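Local coordinates for dihydroneopterin triphosphate diphosphatase (Escherichia coli, PDB 2O1C), which probably hydrolyses dihydroneopterin triphosphate to dihydroneopterin monophosphate and pyrophosphate for folate biosynthesis, and nucleoside triphosphates, dATP above all, at residues Y6-S11 / S42-E47; L13-A18 / Q140-F145; L25-R30 / T116-Y121. All coordinates share one frame; numbering follows the deposited sequence.

Contact 1 (Y6-S11 / S42-E47); sequences YKRPVS and SVEEGE. With PPV (pyrophosphate), chain G; SO4 (sulfate ion), chain E.
The start of the Nudix box, the signature loop-helix-loop motif of these hydrolases, meets the entry to strand 10-18 where Ser42 lies against Arg8 and Ser11. Here a single serine hydroxyl illustrates how a motif can bind phosphate and join two chain segments at once. Ser42 OG accepts the backbone N-H of Arg8 (N to OG 3.0 Å, a bent bond at 139°) and donates to pyrophosphate O21. It reaches both because chi1 of -71° sets OG beside its own backbone N. That N donates to pyrophosphate O31 at 2.6 Å, so one phosphoryl group is held by both the main chain and the side chain of Ser42. Lys7 approaches the ligand from the other segment. Its extended chain runs alongside the pyrophosphate oxygens and brings NZ to O22 of the second phosphoryl group, modelled so close that the exact length is doubtful; a weak bond from NZ reaches a sulfate probably derived from the crystallisation liquor. Lys7 probably binds substrate, and its position is consistent with that.

In the backbone, Ser11 and Ser42 form an antiparallel non-hydrogen-bonded pair with diverging side chains, and Val43 N gives a nearly straight bond to Val10 O (2.9 Å, 169°). The Val10 and Val43 side chains cross obliquely, CG1 of Val10 4.1 Å from CB of Val43, while Val43 also touches Ala52 of helix 49-61. From Glu44 to Glu47 the box makes a type II turn, with Gly46 in its third position. Glu47 OE2 takes the N-H of Glu44 at 2.9 Å and forms a salt bridge with Arg55 of that helix. Arg8 leads outward along Val43 O, its guanidinium near the Glu45 carboxylate but too far for a salt bridge. A water donates to both Tyr6 O, at 3.1 Å, and Glu44 OE2.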
loop_
_atom_site.group_PDB
_atom_site.type_symbol
_atom_site.label_atom_id
_atom_site.label_comp_id
_atom_site.label_asym_id
_atom_site.label_seq_id
_atom_site.Cartn_x
_atom_site.Cartn_y
_atom_site.Cartn_z
ATOM N N TYR A 6 -8.023 17.251 0.215
ATOM C CA TYR A 6 -8.577 16.018 -0.318
ATOM C C TYR A 6 -7.467 15.074 -0.759
ATOM O O TYR A 6 -6.410 15.514 -1.236
ATOM C CB TYR A 6 -9.507 16.309 -1.498
ATOM C CG TYR A 6 -10.787 17.042 -1.140
ATOM C CD1 TYR A 6 -11.676 16.522 -0.197
ATOM C CD2 TYR A 6 -11.119 18.250 -1.758
ATOM C CE1 TYR A 6 -12.856 17.186 0.125
ATOM C CE2 TYR A 6 -12.299 18.924 -1.434
ATOM C CZ TYR A 6 -13.160 18.380 -0.495
ATOM O OH TYR A 6 -14.331 19.032 -0.176
ATOM N N LYS A 7 -7.715 13.784 -0.573
ATOM C CA LYS A 7 -6.886 12.748 -1.172
ATOM C C LYS A 7 -7.079 12.817 -2.677
ATOM O O LYS A 7 -8.149 13.173 -3.169
ATOM C CB LYS A 7 -7.290 11.365 -0.669
ATOM C CG LYS A 7 -7.052 11.126 0.810
ATOM C CD LYS A 7 -7.423 9.697 1.203
ATOM C CE LYS A 7 -7.187 9.487 2.697
ATOM N NZ LYS A 7 -7.389 8.072 3.090
ATOM N N ARG A 8 -6.031 12.476 -3.409
ATOM C CA ARG A 8 -6.096 12.463 -4.863
ATOM C C ARG A 8 -6.491 11.059 -5.313
ATOM O O ARG A 8 -5.990 10.066 -4.766
ATOM C CB ARG A 8 -4.759 12.909 -5.460
ATOM C CG ARG A 8 -4.249 14.205 -4.828
ATOM C CD ARG A 8 -3.624 15.159 -5.831
ATOM N NE ARG A 8 -4.498 16.301 -6.113
ATOM C CZ ARG A 8 -4.969 16.619 -7.314
ATOM N NH1 ARG A 8 -4.655 15.891 -8.374
ATOM N NH2 ARG A 8 -5.754 17.677 -7.460
ATOM N N PRO A 9 -7.418 10.963 -6.288
ATOM C CA PRO A 9 -7.872 9.675 -6.818
ATOM C C PRO A 9 -6.903 9.026 -7.833
ATOM O O PRO A 9 -7.327 8.285 -8.722
ATOM C CB PRO A 9 -9.206 10.025 -7.474
ATOM C CG PRO A 9 -9.004 11.421 -7.960
ATOM C CD PRO A 9 -8.109 12.093 -6.947
ATOM N N VAL A 10 -5.624 9.340 -7.687
ATOM C CA VAL A 10 -4.536 8.683 -8.393
ATOM C C VAL A 10 -3.588 8.248 -7.278
ATOM O O VAL A 10 -3.120 9.082 -6.509
ATOM C CB VAL A 10 -3.830 9.660 -9.352
ATOM C CG1 VAL A 10 -2.568 9.027 -9.929
ATOM C CG2 VAL A 10 -4.769 10.104 -10.472
ATOM N N SER A 11 -3.322 6.949 -7.184
ATOM C CA SER A 11 -2.659 6.393 -5.998
ATOM C C SER A 11 -1.624 5.343 -6.365
ATOM O O SER A 11 -1.534 4.949 -7.530
ATOM C CB SER A 11 -3.724 5.780 -5.079
ATOM O OG SER A 11 -4.312 4.644 -5.688
ATOM N N SER A 42 -1.794 8.554 -2.027
ATOM C CA SER A 42 -1.986 9.430 -3.199
ATOM C C SER A 42 -0.678 9.820 -3.865
ATOM O O SER A 42 0.325 10.047 -3.182
ATOM C CB SER A 42 -2.701 10.716 -2.775
ATOM O OG SER A 42 -4.056 10.460 -2.452
ATOM N N VAL A 43 -0.704 9.906 -5.199
ATOM C CA VAL A 43 0.370 10.548 -5.958
ATOM C C VAL A 43 0.061 12.043 -5.947
ATOM O O VAL A 43 -0.926 12.490 -6.552
ATOM C CB VAL A 43 0.458 10.032 -7.408
ATOM C CG1 VAL A 43 1.603 10.721 -8.164
ATOM C CG2 VAL A 43 0.625 8.523 -7.450
ATOM N N GLU A 44 0.887 12.812 -5.244
ATOM C CA GLU A 44 0.624 14.230 -5.059
ATOM C C GLU A 44 1.112 15.032 -6.267
ATOM O O GLU A 44 1.988 14.588 -7.014
ATOM C CB GLU A 44 1.267 14.754 -3.765
ATOM C CG GLU A 44 0.772 14.070 -2.472
ATOM C CD GLU A 44 -0.633 14.502 -2.051
ATOM O OE1 GLU A 44 -1.053 15.634 -2.387
ATOM O OE2 GLU A 44 -1.324 13.712 -1.364
ATOM N N GLU A 45 0.529 16.211 -6.458
ATOM C CA GLU A 45 0.993 17.134 -7.484
ATOM C C GLU A 45 2.501 17.312 -7.380
ATOM O O GLU A 45 3.029 17.541 -6.295
ATOM C CB GLU A 45 0.307 18.493 -7.319
ATOM C CG GLU A 45 0.535 19.452 -8.469
ATOM C CD GLU A 45 -0.486 19.301 -9.576
ATOM O OE1 GLU A 45 -1.385 18.437 -9.433
ATOM O OE2 GLU A 45 -0.399 20.046 -10.581
ATOM N N GLY A 46 3.195 17.181 -8.505
ATOM C CA GLY A 46 4.627 17.429 -8.548
ATOM C C GLY A 46 5.487 16.206 -8.316
ATOM O O GLY A 46 6.703 16.282 -8.428
ATOM N N GLU A 47 4.874 15.076 -7.972
ATOM C CA GLU A 47 5.639 13.828 -7.872
ATOM C C GLU A 47 5.153 12.788 -8.871
ATOM O O GLU A 47 4.040 12.875 -9.387
ATOM C CB GLU A 47 5.668 13.269 -6.437
ATOM C CG GLU A 47 4.401 12.581 -5.988
ATOM C CD GLU A 47 4.387 12.237 -4.495
ATOM O OE1 GLU A 47 5.414 12.378 -3.793
ATOM O OE2 GLU A 47 3.327 11.833 -4.022
HETATM O O11 PPV G . -4.157 10.140 1.681
HETATM P P1 PPV G . -3.715 9.063 0.723
HETATM O O21 PPV G . -4.575 8.905 -0.509
HETATM O O31 PPV G . -2.235 9.199 0.455
HETATM O OPP PPV G . -3.893 7.678 1.578
HETATM P P2 PPV G . -4.708 6.304 1.238
HETATM O O12 PPV G . -4.791 6.159 -0.260
HETATM O O22 PPV G . -6.047 6.393 1.904
HETATM O O32 PPV G . -3.854 5.255 1.899
HETATM S S SO4 E . -6.373 10.432 6.870
HETATM O O1 SO4 E . -6.315 9.951 8.247
HETATM O O2 SO4 E . -6.856 9.355 6.011
HETATM O O3 SO4 E . -7.293 11.561 6.794
HETATM O O4 SO4 E . -5.043 10.859 6.443
HETATM O O HOH W 1 -3.764 13.982 -1.384
#

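Contact 2 (L13-A18 / Q140-F145); sequences LVVIYA and QAIEQF
Ala141 is the small bump on which this contact turns: its methyl settles into the notch between Leu13 and Val15, two residues that project from the same face of strand 13-18. Leu13 CD2 lies 3.7 Å from Ala141 CB and Val15 CG2 lies 3.8 Å from it, so the methyl rests on both branches, themselves 4.1 Å apart. The short side chain is consistent with the close approach here; the nearest CA pair is Val15 and Ile142, 6.8 Å apart.

Val15 is forked across the helix surface. With chi1 of 178° its CG1 stands anti to the backbone N, which sends CG2 to Ala141 and CG1 to the next residue. There it meets Ile142 CG1 at 4.0 Å, the two side chains crossing at about a right angle. Further along the strand, the ring of Tyr17 comes only loosely up to the helix, with CE1 4.3 Å from Phe145 O, while the phenyl group of Phe145 leads off toward Cys75 and Arg77 of strand 72-82. No hydrogen bond spans the two segments; apolar branches and methyls carry the fit, and the axes of strand 13-18 and helix 140-145 approach to 9.3 Å, their directions 53° apart.

The alternation of the strand explains the wider arrangement. Leu13, Val15 and Tyr17 serve helix 136-147, whereas Val14 and Ile16 point to the other face and pack on Ala53, Val57 and Val61 of helix 49-61, which lies within the Nudix box. A mixed sheet held between helices in this way is the alpha/beta/alpha sandwich of the Nudix fold.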
loop_
_atom_site.group_PDB
_atom_site.type_symbol
_atom_site.label_atom_id
_atom_site.label_comp_id
_atom_site.label_asym_id
_atom_site.label_seq_id
_atom_site.Cartn_x
_atom_site.Cartn_y
_atom_site.Cartn_z
ATOM N N LEU A 13 0.223 1.511 -4.693
ATOM C CA LEU A 13 0.167 0.386 -3.784
ATOM C C LEU A 13 1.567 -0.225 -3.779
ATOM O O LEU A 13 2.144 -0.494 -4.840
ATOM C CB LEU A 13 -0.850 -0.651 -4.281
ATOM C CG LEU A 13 -0.829 -2.032 -3.600
ATOM C CD1 LEU A 13 -1.488 -1.946 -2.249
ATOM C CD2 LEU A 13 -1.493 -3.086 -4.483
ATOM N N VAL A 14 2.128 -0.409 -2.594
ATOM C CA VAL A 14 3.412 -1.113 -2.505
ATOM C C VAL A 14 3.223 -2.364 -1.657
ATOM O O VAL A 14 3.037 -2.274 -0.437
ATOM C CB VAL A 14 4.524 -0.233 -1.918
ATOM C CG1 VAL A 14 5.873 -0.978 -1.992
ATOM C CG2 VAL A 14 4.602 1.121 -2.646
ATOM N N VAL A 15 3.289 -3.524 -2.314
ATOM C CA VAL A 15 3.227 -4.802 -1.621
ATOM C C VAL A 15 4.608 -5.115 -1.059
ATOM O O VAL A 15 5.525 -5.489 -1.785
ATOM C CB VAL A 15 2.740 -5.956 -2.529
ATOM C CG1 VAL A 15 2.756 -7.279 -1.761
ATOM C CG2 VAL A 15 1.340 -5.672 -3.050
ATOM N N ILE A 16 4.728 -4.942 0.251
ATOM C CA ILE A 16 5.952 -5.271 0.978
ATOM C C ILE A 16 5.894 -6.707 1.459
ATOM O O ILE A 16 4.923 -7.123 2.111
ATOM C CB ILE A 16 6.164 -4.318 2.178
ATOM C CG1 ILE A 16 6.246 -2.869 1.684
ATOM C CG2 ILE A 16 7.419 -4.725 2.999
ATOM C CD1 ILE A 16 6.202 -1.816 2.792
ATOM N N TYR A 17 6.933 -7.463 1.123
ATOM C CA TYR A 17 7.069 -8.826 1.637
ATOM C C TYR A 17 8.521 -9.168 1.989
ATOM O O TYR A 17 9.444 -8.407 1.681
ATOM C CB TYR A 17 6.469 -9.823 0.640
ATOM C CG TYR A 17 7.241 -9.962 -0.651
ATOM C CD1 TYR A 17 7.035 -9.081 -1.711
ATOM C CD2 TYR A 17 8.181 -10.983 -0.814
ATOM C CE1 TYR A 17 7.743 -9.213 -2.906
ATOM C CE2 TYR A 17 8.888 -11.120 -1.993
ATOM C CZ TYR A 17 8.670 -10.235 -3.034
ATOM O OH TYR A 17 9.391 -10.386 -4.202
ATOM N N ALA A 18 8.706 -10.303 2.665
ATOM C CA ALA A 18 10.029 -10.804 2.998
ATOM C C ALA A 18 10.455 -11.888 2.007
ATOM O O ALA A 18 9.754 -12.892 1.822
ATOM C CB ALA A 18 10.044 -11.334 4.414
ATOM N N GLN A 140 -5.207 -9.065 -5.378
ATOM C CA GLN A 140 -4.732 -9.507 -6.691
ATOM C C GLN A 140 -3.229 -9.289 -6.840
ATOM O O GLN A 140 -2.548 -10.118 -7.445
ATOM C CB GLN A 140 -5.506 -8.813 -7.819
ATOM C CG GLN A 140 -5.059 -9.200 -9.233
ATOM C CD GLN A 140 -6.108 -8.867 -10.288
ATOM O OE1 GLN A 140 -6.878 -7.920 -10.139
ATOM N NE2 GLN A 140 -6.155 -9.663 -11.345
ATOM N N ALA A 141 -2.727 -8.191 -6.270
ATOM C CA ALA A 141 -1.297 -7.855 -6.359
ATOM C C ALA A 141 -0.460 -8.841 -5.554
ATOM O O ALA A 141 0.602 -9.261 -6.015
ATOM C CB ALA A 141 -1.041 -6.440 -5.908
ATOM N N ILE A 142 -0.949 -9.209 -4.369
ATOM C CA ILE A 142 -0.320 -10.273 -3.557
ATOM C C ILE A 142 -0.279 -11.609 -4.313
ATOM O O ILE A 142 0.758 -12.279 -4.372
ATOM C CB ILE A 142 -1.004 -10.415 -2.154
ATOM C CG1 ILE A 142 -0.820 -9.121 -1.336
ATOM C CG2 ILE A 142 -0.445 -11.628 -1.387
ATOM C CD1 ILE A 142 -1.723 -9.020 -0.139
ATOM N N GLU A 143 -1.401 -11.985 -4.910
ATOM C CA GLU A 143 -1.487 -13.240 -5.661
ATOM C C GLU A 143 -0.565 -13.293 -6.870
ATOM O O GLU A 143 0.087 -14.301 -7.103
ATOM C CB GLU A 143 -2.926 -13.494 -6.090
ATOM C CG GLU A 143 -3.855 -13.707 -4.913
ATOM C CD GLU A 143 -5.299 -13.828 -5.318
ATOM O OE1 GLU A 143 -5.685 -13.294 -6.379
ATOM O OE2 GLU A 143 -6.056 -14.445 -4.551
ATOM N N GLN A 144 -0.502 -12.201 -7.628
ATOM C CA GLN A 144 0.284 -12.182 -8.867
ATOM C C GLN A 144 1.776 -11.930 -8.653
ATOM O O GLN A 144 2.607 -12.433 -9.418
ATOM C CB GLN A 144 -0.276 -11.137 -9.843
ATOM C CG GLN A 144 -1.723 -11.357 -10.258
ATOM C CD GLN A 144 -2.206 -10.322 -11.257
ATOM O OE1 GLN A 144 -1.547 -9.304 -11.487
ATOM N NE2 GLN A 144 -3.365 -10.577 -11.858
ATOM N N PHE A 145 2.129 -11.159 -7.623
ATOM C CA PHE A 145 3.527 -10.744 -7.449
ATOM C C PHE A 145 4.258 -11.244 -6.201
ATOM O O PHE A 145 5.452 -10.980 -6.024
ATOM C CB PHE A 145 3.656 -9.229 -7.579
ATOM C CG PHE A 145 3.311 -8.713 -8.943
ATOM C CD1 PHE A 145 4.256 -8.716 -9.963
ATOM C CD2 PHE A 145 2.034 -8.240 -9.219
ATOM C CE1 PHE A 145 3.936 -8.248 -11.238
ATOM C CE2 PHE A 145 1.703 -7.762 -10.486
ATOM C CZ PHE A 145 2.656 -7.771 -11.497
#

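Contact 3 (L25-R30 / T116-Y121); sequences LMLQRR and TEHLAY. With PPV (pyrophosphate), chain G; SO4 (sulfate ion), chain E.
Gln28 O receives the backbone N-H of Leu119 at 2.7 Å, in the carbonyl plane and close to straight at 168°. The same residue also donates: Gln28 N to Ala120 O at 3.0 Å, from a position tilted out of the plane of that carbonyl. The side chain of Gln28 extends alongside the same partner chain, its OE1 against the CB atoms of Leu119 and Ala120 while NE2 bonds to Pro33 O.

Leu27 and Tyr121 form an antiparallel non-hydrogen-bonded pair, the point at which strand 121-125 joins the edge of the Nudix sheet beside strand 23-28. Leu27 CD2 touches Tyr121 CB, and Leu25 CD2 reaches Tyr121 CD2 at 3.7 Å. His118 turns one ring face to Leu27: CB of Leu27 stands 3.6 Å from the centroid of the His118 ring and 16° off its normal, a CH-pi contact. The rotation of the imidazole is further fixed by a bond from NE2 to Gln37 OE1.

Gln37 OE1 also accepts from Arg29 NH1, making it a second-shell link between the histidine and a residue that probably binds substrate. A bend at chi3 of 65° turns the Arg29 guanidinium so that its edge faces pyrophosphate, with NH2 to O22 at 2.9 Å and NH1 to O32 at 3.2 Å; Asp31 forms a salt bridge with NH2. Glu117, a probable magnesium ligand near Glu60, has its CB over one face of the Arg30 guanidinium. Arg30 CD lies 3.3 Å from Glu117 O, and Arg30 NE and NH2 make weak bonds to a sulfate oxygen.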
loop_
_atom_site.group_PDB
_atom_site.type_symbol
_atom_site.label_atom_id
_atom_site.label_comp_id
_atom_site.label_asym_id
_atom_site.label_seq_id
_atom_site.Cartn_x
_atom_site.Cartn_y
_atom_site.Cartn_z
ATOM N N LEU A 25 3.655 -8.097 4.602
ATOM C CA LEU A 25 3.467 -7.108 5.648
ATOM C C LEU A 25 2.066 -6.497 5.546
ATOM O O LEU A 25 1.787 -5.770 4.615
ATOM C CB LEU A 25 4.513 -5.993 5.502
ATOM C CG LEU A 25 5.056 -5.239 6.733
ATOM C CD1 LEU A 25 5.382 -3.785 6.393
ATOM C CD2 LEU A 25 4.223 -5.326 8.007
ATOM N N MET A 26 1.203 -6.800 6.510
ATOM C CA MET A 26 -0.161 -6.268 6.505
ATOM C C MET A 26 -0.358 -5.262 7.639
ATOM O O MET A 26 0.108 -5.468 8.763
ATOM C CB MET A 26 -1.187 -7.405 6.535
ATOM C CG MET A 26 -1.086 -8.329 5.295
ATOM S SD MET A 26 -1.300 -7.445 3.729
ATOM C CE MET A 26 -3.085 -7.246 3.745
ATOM N N LEU A 27 -1.019 -4.153 7.312
ATOM C CA LEU A 27 -1.109 -3.001 8.194
ATOM C C LEU A 27 -2.571 -2.631 8.413
ATOM O O LEU A 27 -3.344 -2.506 7.446
ATOM C CB LEU A 27 -0.366 -1.808 7.571
ATOM C CG LEU A 27 1.119 -1.988 7.238
ATOM C CD1 LEU A 27 1.546 -1.053 6.123
ATOM C CD2 LEU A 27 1.971 -1.768 8.479
ATOM N N GLN A 28 -2.920 -2.414 9.677
ATOM C CA GLN A 28 -4.284 -2.122 10.099
ATOM C C GLN A 28 -4.589 -0.623 10.015
ATOM O O GLN A 28 -3.986 0.200 10.706
ATOM C CB GLN A 28 -4.545 -2.665 11.513
ATOM C CG GLN A 28 -6.014 -2.559 11.965
ATOM C CD GLN A 28 -6.243 -2.929 13.432
ATOM O OE1 GLN A 28 -5.337 -2.880 14.261
ATOM N NE2 GLN A 28 -7.474 -3.276 13.752
ATOM N N ARG A 29 -5.536 -0.270 9.153
ATOM C CA ARG A 29 -5.901 1.141 8.962
ATOM C C ARG A 29 -6.548 1.768 10.195
ATOM O O ARG A 29 -7.176 1.084 10.991
ATOM C CB ARG A 29 -6.803 1.319 7.728
ATOM C CG ARG A 29 -6.098 1.042 6.415
ATOM C CD ARG A 29 -6.979 1.310 5.199
ATOM N NE ARG A 29 -7.345 2.723 5.043
ATOM C CZ ARG A 29 -6.714 3.591 4.246
ATOM N NH1 ARG A 29 -5.654 3.227 3.529
ATOM N NH2 ARG A 29 -7.144 4.847 4.159
ATOM N N ARG A 30 -6.374 3.079 10.334
ATOM C CA ARG A 30 -6.901 3.815 11.481
ATOM C C ARG A 30 -8.281 4.420 11.199
ATOM O O ARG A 30 -8.976 4.774 12.137
ATOM C CB ARG A 30 -5.919 4.893 11.931
ATOM C CG ARG A 30 -5.855 6.102 11.013
ATOM C CD ARG A 30 -4.952 7.186 11.575
ATOM N NE ARG A 30 -4.589 8.139 10.529
ATOM C CZ ARG A 30 -3.452 8.829 10.496
ATOM N NH1 ARG A 30 -2.549 8.689 11.460
ATOM N NH2 ARG A 30 -3.220 9.660 9.487
ATOM N N THR A 116 3.470 4.427 11.590
ATOM C CA THR A 116 3.186 5.785 12.040
ATOM C C THR A 116 1.720 6.159 11.878
ATOM O O THR A 116 1.191 6.970 12.634
ATOM C CB THR A 116 4.055 6.814 11.280
ATOM O OG1 THR A 116 3.748 6.760 9.881
ATOM C CG2 THR A 116 5.538 6.517 11.482
ATOM N N GLU A 117 1.067 5.555 10.893
ATOM C CA GLU A 117 -0.274 5.966 10.499
ATOM C C GLU A 117 -1.301 4.856 10.703
ATOM O O GLU A 117 -2.504 5.119 10.740
ATOM C CB GLU A 117 -0.270 6.447 9.040
ATOM C CG GLU A 117 0.720 7.595 8.762
ATOM C CD GLU A 117 0.751 8.048 7.306
ATOM O OE1 GLU A 117 -0.070 7.580 6.491
ATOM O OE2 GLU A 117 1.597 8.899 6.972
ATOM N N HIS A 118 -0.828 3.620 10.834
ATOM C CA HIS A 118 -1.702 2.477 11.043
ATOM C C HIS A 118 -1.807 2.135 12.531
ATOM O O HIS A 118 -1.122 2.732 13.369
ATOM C CB HIS A 118 -1.207 1.272 10.215
ATOM C CG HIS A 118 -1.394 1.441 8.738
ATOM N ND1 HIS A 118 -0.509 2.144 7.947
ATOM C CD2 HIS A 118 -2.390 1.034 7.916
ATOM C CE1 HIS A 118 -0.933 2.132 6.695
ATOM N NE2 HIS A 118 -2.071 1.458 6.649
ATOM N N LEU A 119 -2.663 1.173 12.857
ATOM C CA LEU A 119 -2.895 0.796 14.243
ATOM C C LEU A 119 -2.015 -0.363 14.713
ATOM O O LEU A 119 -1.765 -0.544 15.920
ATOM C CB LEU A 119 -4.361 0.440 14.420
ATOM C CG LEU A 119 -5.378 1.559 14.158
ATOM C CD1 LEU A 119 -6.773 0.999 14.338
ATOM C CD2 LEU A 119 -5.173 2.774 15.081
ATOM N N ALA A 120 -1.544 -1.143 13.749
ATOM C CA ALA A 120 -0.908 -2.425 14.019
ATOM C C ALA A 120 -0.357 -2.997 12.729
ATOM O O ALA A 120 -0.711 -2.547 11.640
ATOM C CB ALA A 120 -1.916 -3.397 14.607
ATOM N N TYR A 121 0.508 -4.003 12.859
ATOM C CA TYR A 121 0.987 -4.758 11.713
ATOM C C TYR A 121 1.106 -6.250 12.026
ATOM O O TYR A 121 1.255 -6.660 13.187
ATOM C CB TYR A 121 2.328 -4.206 11.196
ATOM C CG TYR A 121 3.507 -4.629 12.033
ATOM C CD1 TYR A 121 3.833 -3.950 13.208
ATOM C CD2 TYR A 121 4.293 -5.723 11.663
ATOM C CE1 TYR A 121 4.911 -4.353 13.997
ATOM C CE2 TYR A 121 5.368 -6.130 12.442
ATOM C CZ TYR A 121 5.672 -5.437 13.601
ATOM O OH TYR A 121 6.737 -5.833 14.375
HETATM O O11 PPV G . -4.157 10.140 1.681
HETATM P P1 PPV G . -3.715 9.063 0.723
HETATM O O21 PPV G . -4.575 8.905 -0.509
HETATM O O31 PPV G . -2.235 9.199 0.455
HETATM O OPP PPV G . -3.893 7.678 1.578
HETATM P P2 PPV G . -4.708 6.304 1.238
HETATM O O12 PPV G . -4.791 6.159 -0.260
HETATM O O22 PPV G . -6.047 6.393 1.904
HETATM O O32 PPV G . -3.854 5.255 1.899
HETATM S S SO4 E . -6.373 10.432 6.870
HETATM O O1 SO4 E . -6.315 9.951 8.247
HETATM O O2 SO4 E . -6.856 9.355 6.011
HETATM O O3 SO4 E . -7.293 11.561 6.794
HETATM O O4 SO4 E . -5.043 10.859 6.443
#

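From the N terminus, contact 1 closes a loop of 30 residues that carries most of strands 10-18 and 36-42 and all of strand 23-28, bringing the Nudix box back beside the first strand. Contact 2 leaves that loop from 13-18 and spans almost the whole remaining chain to helix 136-147, so it crosses contact 1. Contact 3, from 25-30 to 116-121, also crosses contact 1 but lies wholly within the span of contact 2. Contacts 2 and 3 meet through a probable hydrogen bond from Leu25 N to Ile16 O and through Ile142 against Met26. Contacts 1 and 3 share the pyrophosphate, where Lys7 and Arg29 come close.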